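Local coordinates for centrosomal protein of 192 kDa (Homo sapiens, PDB 6FVI) that acts as a centrosomal scaffold that activates AURKA and PLK1 in mitotic centrosome maturation and bipolar spindle assembly, represented here by its seventh PapD-like (ASH) domain, at residues A[16-21]-A[125-130]; A[43-48]-A[97-102]; A[53-58]-A[84-89]. All blocks are in the same frame, centred on the assembly; numbering follows the deposited sequence. Where two conformers were deposited one is given.

Contact 1. Residues A[16-21]-A[125-130]; sequences PPSTKV and PHMKHT
His129 and Val21 illustrate how a single ring can join the loop before strand 21-23 to the start of strand 129-139. The polar link between them is one nearly straight hydrogen bond: His129 NE2 donates to Val21 O at 2.8 Å, with 174° at the hydrogen. Because NE2 is the donor and Val21 O lies only 4° out of the imidazole plane, the bond probably fixes the ring's flip as well as its position. With CG anti to the backbone N (chi1 168°), the ring extends from its strand toward the 3-10 turn of residues 17-19. A second polar bridge runs through water: one molecule contacts Ser18 OG at 2.6 Å and donates to Lys128 O at 2.8 Å. The receiving turn is itself tied, since Pro16 O accepts from both the backbone N and OG1 of Thr19.

Van der Waals contacts complete the interface. Thr19 CA sits squarely over one face of the His129 ring, 3.7 Å from its centroid, a CH-pi contact. The buried Ser18 sets its OG 3.5 Å from Met127 CB. This selenomethionine, at the centre of an inverse gamma turn, curls at both chi2 and chi3 and places its CE 3.7 Å from Pro16 CG.

Within the PapD-like beta domain, His129 opens strand 129-139 and bonds through its backbone to Cys119 of strand 109-121, on which Val21 also packs.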
loop_
_atom_site.group_PDB
_atom_site.type_symbol
_atom_site.label_atom_id
_atom_site.label_comp_id
_atom_site.label_asym_id
_atom_site.label_seq_id
_atom_site.Cartn_x
_atom_site.Cartn_y
_atom_site.Cartn_z
ATOM N N PRO A 16 2.461 -11.994 16.770
ATOM C CA PRO A 16 1.569 -11.616 17.852
ATOM C C PRO A 16 0.290 -10.972 17.325
ATOM O O PRO A 16 0.183 -10.668 16.122
ATOM C CB PRO A 16 2.410 -10.614 18.637
ATOM C CG PRO A 16 3.293 -9.992 17.609
ATOM C CD PRO A 16 3.565 -11.024 16.582
ATOM N N PRO A 17 -0.659 -10.679 18.213
ATOM C CA PRO A 17 -1.945 -10.131 17.758
ATOM C C PRO A 17 -1.849 -8.784 17.057
ATOM O O PRO A 17 -2.738 -8.411 16.283
ATOM C CB PRO A 17 -2.777 -10.037 19.039
ATOM C CG PRO A 17 -2.159 -11.000 19.976
ATOM C CD PRO A 17 -0.703 -11.076 19.637
ATOM N N SER A 18 -0.773 -8.040 17.293
ATOM C CA SER A 18 -0.521 -6.783 16.617
ATOM C C SER A 18 -0.311 -6.935 15.115
ATOM O O SER A 18 -0.305 -5.945 14.389
ATOM C CB SER A 18 0.666 -6.083 17.279
ATOM O OG SER A 18 1.698 -7.015 17.524
ATOM N N THR A 19 -0.159 -8.180 14.639
ATOM C CA THR A 19 -0.070 -8.447 13.209
ATOM C C THR A 19 -1.396 -8.762 12.553
ATOM O O THR A 19 -1.421 -8.967 11.362
ATOM C CB THR A 19 0.917 -9.575 12.894
ATOM O OG1 THR A 19 0.479 -10.814 13.458
ATOM C CG2 THR A 19 2.315 -9.223 13.393
ATOM N N LYS A 20 -2.504 -8.710 13.295
ATOM C CA LYS A 20 -3.831 -9.142 12.804
ATOM C C LYS A 20 -4.611 -8.092 11.993
ATOM O O LYS A 20 -5.844 -8.095 11.915
ATOM C CB LYS A 20 -4.694 -9.633 13.972
ATOM C CG LYS A 20 -4.175 -10.905 14.626
ATOM C CD LYS A 20 -5.062 -11.354 15.782
ATOM C CE LYS A 20 -6.399 -11.873 15.289
ATOM N NZ LYS A 20 -7.340 -12.201 16.399
ATOM N N VAL A 21 -3.882 -7.222 11.334
ATOM C CA VAL A 21 -4.468 -6.170 10.511
ATOM C C VAL A 21 -4.094 -6.525 9.100
ATOM O O VAL A 21 -2.934 -6.832 8.839
ATOM C CB VAL A 21 -3.922 -4.804 10.908
ATOM C CG1 VAL A 21 -4.642 -3.749 10.139
ATOM C CG2 VAL A 21 -4.050 -4.618 12.402
ATOM N N PRO A 125 2.708 0.869 21.413
ATOM C CA PRO A 125 3.330 1.454 20.240
ATOM C C PRO A 125 4.558 0.721 19.748
ATOM O O PRO A 125 4.931 0.884 18.598
ATOM C CB PRO A 125 3.650 2.891 20.657
ATOM C CG PRO A 125 3.563 2.907 22.135
ATOM C CD PRO A 125 2.611 1.836 22.520
ATOM N N HIS A 126 5.165 -0.088 20.597
ATOM C CA HIS A 126 6.323 -0.879 20.213
ATOM C C HIS A 126 5.971 -2.084 19.347
ATOM O O HIS A 126 6.862 -2.650 18.707
ATOM C CB HIS A 126 7.078 -1.304 21.462
ATOM C CG HIS A 126 6.255 -2.047 22.462
ATOM N ND1 HIS A 126 5.221 -1.471 23.174
ATOM C CD2 HIS A 126 6.332 -3.333 22.863
ATOM C CE1 HIS A 126 4.712 -2.390 23.973
ATOM N NE2 HIS A 126 5.381 -3.517 23.819
HETATM N N MSE A 127 4.715 -2.515 19.342
HETATM C CA MSE A 127 4.320 -3.756 18.628
HETATM C C MSE A 127 3.878 -3.413 17.209
HETATM O O MSE A 127 2.717 -3.455 16.836
HETATM C CB MSE A 127 3.231 -4.467 19.399
HETATM C CG MSE A 127 3.702 -4.883 20.803
HETATM SE SE MSE A 127 5.273 -5.963 20.878
HETATM C CE MSE A 127 4.626 -7.448 19.874
ATOM N N LYS A 128 4.871 -3.080 16.391
ATOM C CA LYS A 128 4.651 -2.562 15.056
ATOM C C LYS A 128 4.406 -3.666 14.049
ATOM O O LYS A 128 4.895 -4.802 14.164
ATOM C CB LYS A 128 5.796 -1.676 14.656
ATOM C CG LYS A 128 5.902 -0.439 15.552
ATOM C CD LYS A 128 6.959 0.547 15.111
ATOM C CE LYS A 128 7.228 1.593 16.183
ATOM N NZ LYS A 128 6.018 2.401 16.529
ATOM N N HIS A 129 3.652 -3.303 13.030
ATOM C CA HIS A 129 3.260 -4.197 11.953
ATOM C C HIS A 129 3.275 -3.365 10.679
ATOM O O HIS A 129 2.814 -2.237 10.680
ATOM C CB HIS A 129 1.875 -4.750 12.289
ATOM C CG HIS A 129 1.144 -5.480 11.210
ATOM N ND1 HIS A 129 1.696 -6.440 10.391
ATOM C CD2 HIS A 129 -0.168 -5.407 10.883
ATOM C CE1 HIS A 129 0.749 -6.920 9.598
ATOM N NE2 HIS A 129 -0.391 -6.316 9.887
ATOM N N THR A 130 3.812 -3.927 9.609
ATOM C CA THR A 130 3.894 -3.245 8.329
ATOM C C THR A 130 3.168 -4.030 7.254
ATOM O O THR A 130 3.280 -5.271 7.191
ATOM C CB THR A 130 5.357 -3.100 7.935
ATOM O OG1 THR A 130 6.068 -2.432 8.969
ATOM C CG2 THR A 130 5.515 -2.309 6.674
HETATM O O HOH W 1 3.813 -6.668 16.024
#

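Contact 2. Residues A[43-48]-A[97-102]; sequences LELENH and QKVSIT
Leu43 and Val99 face each other as a hydrogen-bonded pair in an antiparallel ladder of this PapD-like, immunoglobulin-type beta domain. Two bonds bind that pair, Leu43 N to Val99 O at 3.0 Å and Val99 N to Leu43 O at 2.8 Å; Leu45 and Gln97 repeat the pattern, with Glu44 and Lys98 as the non-hydrogen-bonded pair between them.

The tight side is the inner face. Leu43 CG stands between the backbone N and carbonyl carbon (chi1 61°), which swings both methyls over the neighbouring strand: CD1 lies 3.8 Å from Val99 CB, and CD2 meets Ile101 CD1 at the same 3.8 Å. Val99 in turn packs on Leu57 and Cys84, while Leu45 touches Trp55. Shortening Leu43 to an alanine here is likely to open a gap in this face, leaving Val99 CB and Ile101 CD1 without these methyl partners.

The other face is looser. Glu44 and Lys98 project toward solvent and their side chains touch little, with Glu44 OE2 still 5.2 Å from Lys98 NZ, too far for a salt bridge. Gln97, although its CB points inward, bends at chi2 and turns back on its own strand, where NE2 donates to Lys98 O at 2.9 Å from above the carbonyl plane.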
loop_
_atom_site.group_PDB
_atom_site.type_symbol
_atom_site.label_atom_id
_atom_site.label_comp_id
_atom_site.label_asym_id
_atom_site.label_seq_id
_atom_site.Cartn_x
_atom_site.Cartn_y
_atom_site.Cartn_z
ATOM N N LEU A 43 -8.551 0.608 -1.418
ATOM C CA LEU A 43 -8.169 -0.608 -0.693
ATOM C C LEU A 43 -8.816 -0.506 0.676
ATOM O O LEU A 43 -9.367 0.530 1.042
ATOM C CB LEU A 43 -6.672 -0.816 -0.628
ATOM C CG LEU A 43 -5.854 0.251 0.076
ATOM C CD1 LEU A 43 -5.870 0.138 1.616
ATOM C CD2 LEU A 43 -4.415 0.134 -0.434
ATOM N N GLU A 44 -8.793 -1.600 1.411
ATOM C CA GLU A 44 -9.328 -1.604 2.735
ATOM C C GLU A 44 -8.311 -2.131 3.704
ATOM O O GLU A 44 -7.573 -3.076 3.416
ATOM C CB GLU A 44 -10.610 -2.456 2.850
ATOM C CG GLU A 44 -11.777 -1.815 2.170
ATOM C CD GLU A 44 -13.073 -2.634 2.251
ATOM O OE1 GLU A 44 -13.025 -3.815 2.632
ATOM O OE2 GLU A 44 -14.103 -2.078 1.874
ATOM N N LEU A 45 -8.272 -1.487 4.872
ATOM C CA LEU A 45 -7.613 -2.053 6.046
ATOM C C LEU A 45 -8.663 -2.683 6.920
ATOM O O LEU A 45 -9.739 -2.117 7.143
ATOM C CB LEU A 45 -6.893 -0.988 6.857
ATOM C CG LEU A 45 -5.865 -0.242 6.031
ATOM C CD1 LEU A 45 -5.414 1.010 6.773
ATOM C CD2 LEU A 45 -4.708 -1.153 5.695
ATOM N N GLU A 46 -8.357 -3.861 7.422
ATOM C CA GLU A 46 -9.308 -4.540 8.321
ATOM C C GLU A 46 -8.568 -5.008 9.555
ATOM O O GLU A 46 -7.553 -5.723 9.475
ATOM C CB GLU A 46 -9.976 -5.712 7.612
ATOM C CG GLU A 46 -11.016 -6.407 8.470
ATOM C CD GLU A 46 -11.941 -7.319 7.736
ATOM O OE1 GLU A 46 -11.997 -7.292 6.489
ATOM O OE2 GLU A 46 -12.656 -8.065 8.437
ATOM N N ASN A 47 -9.093 -4.611 10.707
ATOM C CA ASN A 47 -8.517 -4.956 12.000
ATOM C C ASN A 47 -9.202 -6.204 12.555
ATOM O O ASN A 47 -10.313 -6.135 13.052
ATOM C CB ASN A 47 -8.670 -3.768 12.941
ATOM C CG ASN A 47 -8.116 -4.032 14.320
ATOM O OD1 ASN A 47 -7.576 -5.099 14.605
ATOM N ND2 ASN A 47 -8.221 -3.029 15.175
ATOM N N HIS A 48 -8.518 -7.338 12.412
ATOM C CA HIS A 48 -9.051 -8.604 12.937
ATOM C C HIS A 48 -8.776 -8.856 14.403
ATOM O O HIS A 48 -9.213 -9.874 14.929
ATOM C CB HIS A 48 -8.484 -9.767 12.138
ATOM C CG HIS A 48 -8.873 -9.739 10.707
ATOM N ND1 HIS A 48 -10.095 -10.197 10.280
ATOM C CD2 HIS A 48 -8.224 -9.303 9.602
ATOM C CE1 HIS A 48 -10.177 -10.059 8.970
ATOM N NE2 HIS A 48 -9.057 -9.513 8.534
ATOM N N GLN A 97 -11.592 0.022 7.383
ATOM C CA GLN A 97 -11.366 1.367 6.884
ATOM C C GLN A 97 -11.114 1.320 5.391
ATOM O O GLN A 97 -10.149 0.703 4.937
ATOM C CB GLN A 97 -10.141 1.973 7.573
ATOM C CG GLN A 97 -9.701 3.320 7.008
ATOM C CD GLN A 97 -10.666 4.433 7.335
ATOM O OE1 GLN A 97 -10.870 4.735 8.509
ATOM N NE2 GLN A 97 -11.239 5.062 6.318
ATOM N N LYS A 98 -11.915 2.039 4.623
ATOM C CA LYS A 98 -11.655 2.174 3.212
ATOM C C LYS A 98 -10.667 3.332 3.001
ATOM O O LYS A 98 -10.857 4.431 3.543
ATOM C CB LYS A 98 -12.961 2.414 2.442
ATOM C CG LYS A 98 -12.767 2.421 0.932
ATOM C CD LYS A 98 -13.968 3.004 0.240
ATOM C CE LYS A 98 -14.922 1.922 -0.187
ATOM N NZ LYS A 98 -14.779 1.670 -1.646
ATOM N N VAL A 99 -9.650 3.053 2.201
ATOM C CA VAL A 99 -8.696 4.080 1.788
ATOM C C VAL A 99 -9.001 4.345 0.297
ATOM O O VAL A 99 -8.865 3.460 -0.539
ATOM C CB VAL A 99 -7.256 3.629 1.993
ATOM C CG1 VAL A 99 -6.290 4.697 1.472
ATOM C CG2 VAL A 99 -6.986 3.363 3.482
ATOM N N SER A 100 -9.437 5.568 0.013
ATOM C CA SER A 100 -9.727 6.006 -1.346
ATOM C C SER A 100 -8.448 6.499 -1.993
ATOM O O SER A 100 -7.716 7.267 -1.397
ATOM C CB SER A 100 -10.792 7.076 -1.297
ATOM O OG SER A 100 -11.983 6.532 -0.735
ATOM N N ILE A 101 -8.182 6.061 -3.222
ATOM C CA ILE A 101 -6.905 6.343 -3.851
ATOM C C ILE A 101 -7.197 6.911 -5.214
ATOM O O ILE A 101 -8.007 6.377 -5.974
ATOM C CB ILE A 101 -6.023 5.080 -3.939
ATOM C CG1 ILE A 101 -5.901 4.459 -2.543
ATOM C CG2 ILE A 101 -4.635 5.444 -4.446
ATOM C CD1 ILE A 101 -5.029 3.240 -2.486
ATOM N N THR A 102 -6.512 8.009 -5.541
ATOM C CA THR A 102 -6.655 8.676 -6.815
ATOM C C THR A 102 -5.315 8.652 -7.564
ATOM O O THR A 102 -4.246 8.723 -6.976
ATOM C CB THR A 102 -7.169 10.103 -6.569
ATOM O OG1 THR A 102 -8.370 10.051 -5.772
ATOM C CG2 THR A 102 -7.438 10.827 -7.860
#

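Contact 3. Residues A[53-58]-A[84-89]; sequences VKWHLS and CSPISG
Trp55 lies flat against the backbone of Ser88 and Gly89, a worked example of an indole whose one face packs on a peptide. The peptide nitrogen of Gly89 is 3.5 Å above the ring plane, over its centre, and Ser88 C covers the same ring nearer its rim. A chi1 of 63° tucks the indole back over the adjoining strand. Around the indole's edge, Pro86 O lies in the ring plane 3.5 Å from Trp55 CH2, and the same CH2 touches Pro86 CG at 4.0 Å. Pro86 follows a cis peptide bond, at the break that divides strand 82-91.

Hydrogen bonds set strands 53-66 and 82-91 of the PapD-like beta domain side by side and antiparallel. Trp55 N donates to Gly89 O at 3.0 Å, and Gly89 N returns a bond to Trp55 O at 3.1 Å; beyond the non-hydrogen-bonded pair His56 and Ser88, Leu57 N binds Ile87 O at 2.8 Å, in the carbonyl plane. These are supplemented by weaker CA-H...O contacts, among them His56 CA to Ile87 O.

Apolar packing continues on the inner side, where Leu57 CD1 rests against Cys84 CB at 3.8 Å. On the outer side, the edge of the His56 imidazole faces Ser88 CB, and the bent Lys54 chain brings its CD against Gly89 O. Strand 109-121 flanks residues 53-58 on their other edge.

The chemistry implies a tight fit around the glycine: a beta carbon on Gly89 would fall about 2.9 Å from Trp55 NE1, so the lack of a side chain probably lets the indole lie this close to the strand while the backbone bonds stay intact.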
loop_
_atom_site.group_PDB
_atom_site.type_symbol
_atom_site.label_atom_id
_atom_site.label_comp_id
_atom_site.label_asym_id
_atom_site.label_seq_id
_atom_site.Cartn_x
_atom_site.Cartn_y
_atom_site.Cartn_z
ATOM N N VAL A 53 -6.247 0.069 16.766
ATOM C CA VAL A 53 -4.982 0.147 16.078
ATOM C C VAL A 53 -4.755 1.520 15.487
ATOM O O VAL A 53 -5.592 2.044 14.742
ATOM C CB VAL A 53 -4.939 -0.939 15.003
ATOM C CG1 VAL A 53 -3.816 -0.728 14.001
ATOM C CG2 VAL A 53 -4.811 -2.311 15.653
ATOM N N LYS A 54 -3.592 2.089 15.767
ATOM C CA LYS A 54 -3.127 3.321 15.122
ATOM C C LYS A 54 -2.442 2.952 13.825
ATOM O O LYS A 54 -1.553 2.109 13.839
ATOM C CB LYS A 54 -2.098 4.040 15.995
ATOM C CG LYS A 54 -1.300 5.115 15.234
ATOM C CD LYS A 54 -2.141 6.322 14.929
ATOM C CE LYS A 54 -1.624 7.110 13.729
ATOM N NZ LYS A 54 -0.377 7.805 14.130
ATOM N N TRP A 55 -2.806 3.609 12.728
ATOM C CA TRP A 55 -2.217 3.310 11.435
ATOM C C TRP A 55 -1.852 4.579 10.700
ATOM O O TRP A 55 -2.453 5.636 10.903
ATOM C CB TRP A 55 -3.176 2.432 10.599
ATOM C CG TRP A 55 -4.477 3.099 10.267
ATOM C CD1 TRP A 55 -5.608 3.073 11.012
ATOM C CD2 TRP A 55 -4.775 3.890 9.117
ATOM N NE1 TRP A 55 -6.584 3.822 10.416
ATOM C CE2 TRP A 55 -6.104 4.324 9.244
ATOM C CE3 TRP A 55 -4.056 4.255 7.956
ATOM C CZ2 TRP A 55 -6.730 5.106 8.273
ATOM C CZ3 TRP A 55 -4.697 5.020 7.000
ATOM C CH2 TRP A 55 -6.005 5.444 7.170
ATOM N N HIS A 56 -0.887 4.446 9.789
ATOM C CA HIS A 56 -0.430 5.542 8.973
ATOM C C HIS A 56 0.123 4.994 7.679
ATOM O O HIS A 56 0.880 4.019 7.700
ATOM C CB HIS A 56 0.667 6.311 9.729
ATOM C CG HIS A 56 1.367 7.338 8.908
ATOM N ND1 HIS A 56 0.810 8.519 8.480
ATOM C CD2 HIS A 56 2.593 7.284 8.337
ATOM C CE1 HIS A 56 1.705 9.204 7.791
ATOM N NE2 HIS A 56 2.784 8.465 7.660
ATOM N N LEU A 57 -0.224 5.619 6.570
ATOM C CA LEU A 57 0.284 5.261 5.235
ATOM C C LEU A 57 1.359 6.174 4.822
ATOM O O LEU A 57 1.215 7.378 4.995
ATOM C CB LEU A 57 -0.744 5.551 4.106
ATOM C CG LEU A 57 -2.099 4.970 4.333
ATOM C CD1 LEU A 57 -3.098 5.184 3.268
ATOM C CD2 LEU A 57 -2.008 3.463 4.606
ATOM N N SER A 58 2.381 5.618 4.196
ATOM C CA SER A 58 3.397 6.463 3.646
ATOM C C SER A 58 3.964 5.875 2.393
ATOM O O SER A 58 3.997 4.685 2.185
ATOM C CB SER A 58 4.494 6.707 4.660
ATOM O OG SER A 58 5.168 5.501 4.909
ATOM N N CYS A 84 -3.732 9.155 -1.409
ATOM C CA CYS A 84 -4.557 8.289 -0.596
ATOM C C CYS A 84 -5.296 9.116 0.435
ATOM O O CYS A 84 -4.753 10.103 0.943
ATOM C CB CYS A 84 -3.690 7.264 0.132
ATOM S SG CYS A 84 -2.774 6.145 -0.941
ATOM N N SER A 85 -6.509 8.698 0.786
ATOM C CA SER A 85 -7.312 9.371 1.796
ATOM C C SER A 85 -8.157 8.349 2.542
ATOM O O SER A 85 -8.838 7.563 1.899
ATOM C CB SER A 85 -8.252 10.341 1.101
ATOM O OG SER A 85 -9.077 10.978 2.038
ATOM N N PRO A 86 -8.189 8.355 3.871
ATOM C CA PRO A 86 -7.288 9.078 4.780
ATOM C C PRO A 86 -5.884 8.470 4.749
ATOM O O PRO A 86 -5.676 7.367 4.242
ATOM C CB PRO A 86 -7.940 8.873 6.166
ATOM C CG PRO A 86 -8.970 7.870 5.991
ATOM C CD PRO A 86 -9.118 7.468 4.592
ATOM N N ILE A 87 -4.953 9.214 5.344
ATOM C CA ILE A 87 -3.606 8.639 5.447
ATOM C C ILE A 87 -3.199 8.255 6.844
ATOM O O ILE A 87 -2.178 7.596 6.996
ATOM C CB ILE A 87 -2.512 9.470 4.770
ATOM C CG1 ILE A 87 -2.313 10.772 5.523
ATOM C CG2 ILE A 87 -2.846 9.700 3.307
ATOM C CD1 ILE A 87 -1.182 11.588 4.976
ATOM N N SER A 88 -4.020 8.532 7.841
ATOM C CA SER A 88 -3.818 7.946 9.149
ATOM C C SER A 88 -5.095 7.928 9.907
ATOM O O SER A 88 -6.078 8.560 9.498
ATOM C CB SER A 88 -2.768 8.694 9.922
ATOM O OG SER A 88 -3.196 9.999 10.161
ATOM N N GLY A 89 -5.107 7.165 10.984
ATOM C CA GLY A 89 -6.312 7.031 11.737
ATOM C C GLY A 89 -6.168 6.076 12.884
ATOM O O GLY A 89 -5.082 5.555 13.162
#

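Followed from the N terminus, the three contacts form a strictly nested set, with none crossing another. Residues 16-21 come first and wait longest, since contact 1 closes only at 125-130, near the start of strand 129-139. Inside that loop, contact 2 pairs strand 39-47 with strand 96-103, and inside it again contact 3 joins the next strand, 53-66, to strand 82-91. The inner two lie close, about 9 Å between centres, and are bridged by a probable hydrogen bond from Ser100 N to Ser85 O. Contact 1 reaches contact 2 through a probable hydrogen bond between Lys20 O and His48 N, and contact 3 where Val21 packs on Val53, joining residues 16-21 to both.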